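3-phytase (Klebsiella pneumoniae, PDB 2WNH) probably hydrolyses phosphomonoesters of phytate (inositol hexakisphosphate), releasing inorganic phosphate, as a 3-phytase of the histidine acid phosphatase family. Local coordinates at residues B[68-71]-B[72-75]; B[160-163]-B[164-167]; B[313-316]-B[317-321]. The protein carries 3 engineered substitutions. All blocks are in the same frame, centred on the assembly; numbering follows the deposited sequence.

Contact 1 of 3, residues B[68-71]-B[72-75]; sequences GREE and GQHY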
# COMPACT_ATOMS: atom_id res chain seq x y z
N GLY B 68 -17.60 -2.93 7.18
CA GLY B 68 -17.49 -1.60 6.56
C GLY B 68 -16.45 -1.58 5.43
O GLY B 68 -16.66 -0.94 4.39
N ARG B 69 -15.34 -2.26 5.63
CA ARG B 69 -14.26 -2.27 4.63
C ARG B 69 -14.73 -2.94 3.34
O ARG B 69 -14.57 -2.37 2.25
CB ARG B 69 -13.02 -3.01 5.15
CG ARG B 69 -11.89 -3.09 4.11
CD ARG B 69 -10.67 -3.88 4.60
NE ARG B 69 -10.17 -3.52 5.94
CZ ARG B 69 -9.98 -2.29 6.40
NH1 ARG B 69 -10.30 -1.22 5.67
NH2 ARG B 69 -9.50 -2.13 7.63
N GLU B 70 -15.35 -4.11 3.47
CA GLU B 70 -15.84 -4.81 2.27
C GLU B 70 -16.97 -4.00 1.60
O GLU B 70 -17.04 -3.94 0.37
CB GLU B 70 -16.27 -6.22 2.64
CG GLU B 70 -15.13 -7.07 3.24
CD GLU B 70 -13.94 -7.27 2.30
OE1 GLU B 70 -14.14 -7.35 1.06
OE2 GLU B 70 -12.80 -7.37 2.81
N GLU B 71 -17.81 -3.35 2.41
CA GLU B 71 -18.91 -2.52 1.92
C GLU B 71 -18.39 -1.31 1.13
O GLU B 71 -18.91 -0.99 0.05
CB GLU B 71 -19.76 -2.04 3.10
CG GLU B 71 -21.08 -1.44 2.66
CD GLU B 71 -21.96 -1.03 3.83
OE1 GLU B 71 -21.50 -1.08 4.99
OE2 GLU B 71 -23.10 -0.60 3.54
N GLY B 72 -17.38 -0.63 1.67
CA GLY B 72 -16.82 0.52 0.95
C GLY B 72 -16.22 0.09 -0.38
O GLY B 72 -16.39 0.77 -1.42
N GLN B 73 -15.52 -1.05 -0.38
CA GLN B 73 -14.93 -1.58 -1.62
C GLN B 73 -16.04 -1.89 -2.63
O GLN B 73 -15.91 -1.58 -3.82
CB GLN B 73 -14.05 -2.81 -1.34
CG GLN B 73 -12.78 -2.47 -0.54
CD GLN B 73 -11.96 -3.68 -0.11
OE1 GLN B 73 -12.31 -4.83 -0.40
NE2 GLN B 73 -10.82 -3.41 0.57
N HIS B 74 -17.13 -2.49 -2.15
CA HIS B 74 -18.26 -2.88 -2.99
C HIS B 74 -18.89 -1.65 -3.66
O HIS B 74 -19.12 -1.64 -4.86
CB HIS B 74 -19.29 -3.66 -2.15
CG HIS B 74 -20.60 -3.90 -2.84
ND1 HIS B 74 -20.75 -4.78 -3.89
CD2 HIS B 74 -21.83 -3.40 -2.59
CE1 HIS B 74 -22.01 -4.81 -4.27
NE2 HIS B 74 -22.70 -3.97 -3.50
N TYR B 75 -19.14 -0.60 -2.88
CA TYR B 75 -19.74 0.61 -3.42
C TYR B 75 -18.81 1.46 -4.30
O TYR B 75 -19.30 2.20 -5.16
CB TYR B 75 -20.43 1.42 -2.31
CG TYR B 75 -21.69 0.76 -1.76
CD1 TYR B 75 -22.62 0.11 -2.61
CD2 TYR B 75 -21.98 0.82 -0.39
CE1 TYR B 75 -23.82 -0.48 -2.09
CE2 TYR B 75 -23.15 0.22 0.14
CZ TYR B 75 -24.06 -0.44 -0.73
OH TYR B 75 -25.22 -0.99 -0.22
O HOH W 1 -24.58 -2.82 2.08

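Contact 2 of 3, residues B[160-163]-B[164-167]; sequences RRQA and LAPT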
# COMPACT_ATOMS: atom_id res chain seq x y z
N ARG B 160 -47.60 -21.72 24.69
CA ARG B 160 -46.33 -21.26 24.09
C ARG B 160 -45.12 -21.79 24.89
O ARG B 160 -44.14 -22.25 24.30
CB ARG B 160 -46.28 -19.73 24.01
CG ARG B 160 -47.14 -19.09 22.91
CD ARG B 160 -46.87 -17.57 22.86
NE ARG B 160 -47.63 -16.87 21.83
CZ ARG B 160 -47.22 -16.67 20.57
NH1 ARG B 160 -46.05 -17.15 20.14
NH2 ARG B 160 -48.00 -16.01 19.72
N ARG B 161 -45.22 -21.73 26.22
CA ARG B 161 -44.15 -22.19 27.12
C ARG B 161 -43.91 -23.69 26.97
O ARG B 161 -42.75 -24.14 26.94
CB ARG B 161 -44.49 -21.86 28.57
CG ARG B 161 -43.37 -22.10 29.57
CD ARG B 161 -43.89 -21.90 30.98
NE ARG B 161 -42.87 -22.08 32.01
CZ ARG B 161 -43.14 -22.44 33.27
NH1 ARG B 161 -44.39 -22.69 33.64
NH2 ARG B 161 -42.15 -22.57 34.15
N GLN B 162 -45.00 -24.45 26.87
CA GLN B 162 -44.90 -25.89 26.67
C GLN B 162 -44.28 -26.23 25.31
O GLN B 162 -43.46 -27.15 25.22
CB GLN B 162 -46.28 -26.57 26.83
CG GLN B 162 -46.26 -28.12 26.69
CD GLN B 162 -45.31 -28.81 27.69
OE1 GLN B 162 -44.52 -29.69 27.32
NE2 GLN B 162 -45.38 -28.40 28.96
N ALA B 163 -44.66 -25.48 24.28
CA ALA B 163 -44.14 -25.69 22.93
C ALA B 163 -42.63 -25.42 22.83
O ALA B 163 -41.95 -26.02 22.01
CB ALA B 163 -44.90 -24.83 21.92
N LEU B 164 -42.12 -24.55 23.69
CA LEU B 164 -40.68 -24.24 23.72
C LEU B 164 -39.89 -25.05 24.75
O LEU B 164 -38.71 -24.79 24.99
CB LEU B 164 -40.49 -22.73 23.95
CG LEU B 164 -40.55 -21.88 22.67
CD1 LEU B 164 -40.92 -20.45 22.98
CD2 LEU B 164 -39.22 -21.96 21.91
N ALA B 165 -40.55 -26.05 25.35
CA ALA B 165 -39.92 -26.84 26.42
C ALA B 165 -38.53 -27.41 26.07
O ALA B 165 -37.62 -27.31 26.90
CB ALA B 165 -40.85 -27.95 26.91
N PRO B 166 -38.36 -28.00 24.86
CA PRO B 166 -37.02 -28.49 24.51
C PRO B 166 -35.94 -27.40 24.51
O PRO B 166 -34.84 -27.63 25.00
CB PRO B 166 -37.21 -29.07 23.10
CG PRO B 166 -38.66 -29.30 22.94
CD PRO B 166 -39.33 -28.26 23.78
N THR B 167 -36.28 -26.22 23.98
CA THR B 167 -35.34 -25.10 23.94
C THR B 167 -35.07 -24.57 25.35
O THR B 167 -33.92 -24.31 25.73
CB THR B 167 -35.91 -23.96 23.05
OG1 THR B 167 -36.22 -24.48 21.75
CG2 THR B 167 -34.88 -22.81 22.91

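Contact 3 of 3, residues B[313-316]-B[317-321]; sequences GNIP and PGSSL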
# COMPACT_ATOMS: atom_id res chain seq x y z
N GLY B 313 -36.04 -14.00 11.81
CA GLY B 313 -36.01 -12.60 12.18
C GLY B 313 -34.86 -12.12 13.04
O GLY B 313 -34.84 -10.93 13.40
N ASN B 314 -33.93 -13.01 13.36
CA ASN B 314 -32.80 -12.67 14.24
C ASN B 314 -32.01 -11.49 13.66
O ASN B 314 -31.81 -11.42 12.45
CB ASN B 314 -31.86 -13.87 14.44
CG ASN B 314 -30.78 -13.60 15.44
OD1 ASN B 314 -29.74 -13.02 15.11
ND2 ASN B 314 -31.01 -14.01 16.68
N ILE B 315 -31.62 -10.57 14.54
CA ILE B 315 -30.84 -9.38 14.16
C ILE B 315 -29.46 -9.41 14.87
O ILE B 315 -29.32 -8.97 16.02
CB ILE B 315 -31.64 -8.07 14.52
CG1 ILE B 315 -33.03 -8.05 13.87
CG2 ILE B 315 -30.83 -6.79 14.16
CD1 ILE B 315 -34.08 -7.24 14.70
N PRO B 316 -28.43 -9.97 14.20
CA PRO B 316 -27.08 -10.06 14.78
C PRO B 316 -26.38 -8.73 14.98
O PRO B 316 -26.72 -7.72 14.34
CB PRO B 316 -26.32 -10.92 13.75
CG PRO B 316 -27.40 -11.72 13.06
CD PRO B 316 -28.50 -10.68 12.91
N PRO B 317 -25.38 -8.69 15.87
CA PRO B 317 -24.61 -7.44 16.02
C PRO B 317 -23.96 -7.03 14.70
O PRO B 317 -23.44 -7.90 13.95
CB PRO B 317 -23.53 -7.82 17.05
CG PRO B 317 -23.49 -9.34 17.00
CD PRO B 317 -24.92 -9.75 16.78
N GLY B 318 -23.99 -5.73 14.42
CA GLY B 318 -23.45 -5.16 13.19
C GLY B 318 -24.20 -5.57 11.92
O GLY B 318 -23.72 -5.31 10.82
N SER B 319 -25.37 -6.19 12.06
CA SER B 319 -26.20 -6.52 10.90
C SER B 319 -26.93 -5.25 10.43
O SER B 319 -26.98 -4.27 11.18
CB SER B 319 -27.21 -7.60 11.26
OG SER B 319 -28.17 -7.10 12.19
N SER B 320 -27.45 -5.24 9.21
CA SER B 320 -28.17 -4.05 8.75
C SER B 320 -29.28 -4.36 7.75
O SER B 320 -29.24 -5.37 7.06
CB SER B 320 -27.22 -3.00 8.18
OG SER B 320 -26.67 -3.43 6.95
N LEU B 321 -30.25 -3.44 7.72
CA LEU B 321 -31.33 -3.40 6.75
C LEU B 321 -30.94 -2.33 5.73
O LEU B 321 -30.58 -1.20 6.10
CB LEU B 321 -32.62 -3.00 7.49
CG LEU B 321 -33.93 -3.04 6.72
CD1 LEU B 321 -34.19 -4.42 6.13
CD2 LEU B 321 -35.03 -2.67 7.73

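Contact 1 of 3, residues B[68-71]-B[72-75]
Glu-71 and Tyr-75 sit one turn apart on the alpha-helix 58-77, and one water joins their polar ends. The water donates to Glu-71 OE2 and to Tyr-75 OH, each at 3.0 Å. The phenol oxygen also bonds to Glu-324 of strand 320-328, and the ring packs on Leu-16 and Val-19 of strand 14-24, which joins the helix to the central sheet. Glu-71 OE1 forms a salt bridge with Lys-67, one turn earlier. OE2 lies close to Glu-21, so Lys-67 and the water probably offset some like-charge repulsion. Glu-71 has CG anti to its backbone N (chi1 -167°) and an extended chain beyond, which carries OE2 to the edge of the tyrosine ring.

The backbone carbonyls are satisfied in the regular i to i+4 pattern. Gly-72 N bonds to Gly-68 O at 2.8 Å, and Gln-73 N to Arg-69 O at 3.1 Å. His-74 N and Tyr-75 N use Glu-70 O and Glu-71 O likewise.

Gln-73 lies alongside both Arg-69 and Glu-70. Its OE1 is 3.4 Å from Glu-70 OE1, but both are acceptors and no bond forms. The other amide atom, NE2, touches the aliphatic part of Arg-69, 3.7 Å from CG.

Contact 2 of 3, residues B[160-163]-B[164-167]
Leu-164 meets the last turn of helix 157-163 through both its backbone and its side chain. The hydrogen bonds between the two segments all come from backbone N-H groups. Leu-164 N is shared between two carbonyls. It bonds to Arg-160 O at 3.1 Å, with a bent N-H...O angle of 136°, and only weakly to Arg-161 O. Ala-165 N bonds instead to Gln-162 O, also at 3.1 Å. This i to i+3 bond is straighter at the hydrogen (157°), but the donor stands above the carbonyl plane, 68° out of it. Bonding has thus shifted from the four-residue to the three-residue spacing.

The van der Waals contacts between the segments are few and mostly set carbon against carbonyl oxygen. Leu-164 sets its side chain beyond the oxygen end of the Arg-160 carbonyl, with CB 3.7 Å and CD1 3.9 Å from Arg-160 O. It is buried against Pro-243 and Leu-244 of helix 243-250 and against Trp-189. Ala-165 CB packs against Gln-162 O at 3.2 Å. Gln-162 is bent at its second torsion, and its OE1 ends 4.1 Å from Ala-165 CB. Pro-166 CD lies 3.9 Å from Ala-163 O.

The guanidinium group of Arg-160 reaches outside the two segments. It bonds to the carbonyls of Lys-153 and Ala-154 and makes a salt bridge with Glu-247.

Leu-164 is the first residue to leave helical angles and also the N-cap of helix 165-175. The motif is a one-residue break between two consecutive helices, with proline in the first turn of the second.

Contact 3 of 3, residues B[313-316]-B[317-321]
Ser-319 points its side chain back at Pro-316, and both its hydroxyl and its backbone N-H reach one carbonyl. The hydroxyl comes in the carbonyl plane, on a lone pair of Pro-316 O, with OG 2.7 Å from that oxygen. Ser-319 N approaches the same Pro-316 O at 3.1 Å from above the plane, 45° out of it. The two donors therefore use different directions around one oxygen. The serine torsion (chi1 68°) holds OG between the backbone N and the carbonyl carbon, which turns the hydroxyl toward Pro-316 O.

The N-H bond closes a type II beta turn from Pro-316 to Ser-319. Pro-317 and Gly-318 occupy its corners, and Gly-318 has the positive phi (66°) expected at the third position. The turn leads directly into strand 320-328 of the central sheet.

The Pro-316 ring meets its two neighbours through different atoms. Its CB lies against Pro-317 CD at 3.5 Å, while its CD borders the serine, 3.7 Å from Ser-319 OG. Ile-315 brings only its CG2 branch to the hydroxyl, 3.3 Å from Ser-319 OG. The isoleucine also packs on Ile-294 and Ala-295 of helix 291-301. Pro-317 lies against Arg-215 and Leu-216 of helix 204-219, while Pro-316 and Ser-319 both touch Phe-340 of strand 334-342.

How the contacts relate
Contact 1 comes first, within helix 58-77. Contact 2 follows at the junction of helices 157-163 and 165-175. Neither encloses a loop. Contact 3 comes last, closing a tight turn before strand 320-328. All three are local, and they run in series without nesting or crossing. Contacts 1 and 2 lie on opposite sides of the chain's centre, with centres about 41 Å apart. Contact 3 is near that centre, and its nearest atoms are about 6 Å from contact 1 and about 11 Å from contact 2. Glu-21 of strand 14-24 lies close to Glu-71 of contact 1 and bonds to Ser-320 of contact 3. Tyr-75 of contact 1 bonds to Glu-324, on the strand that contact 3 leads into.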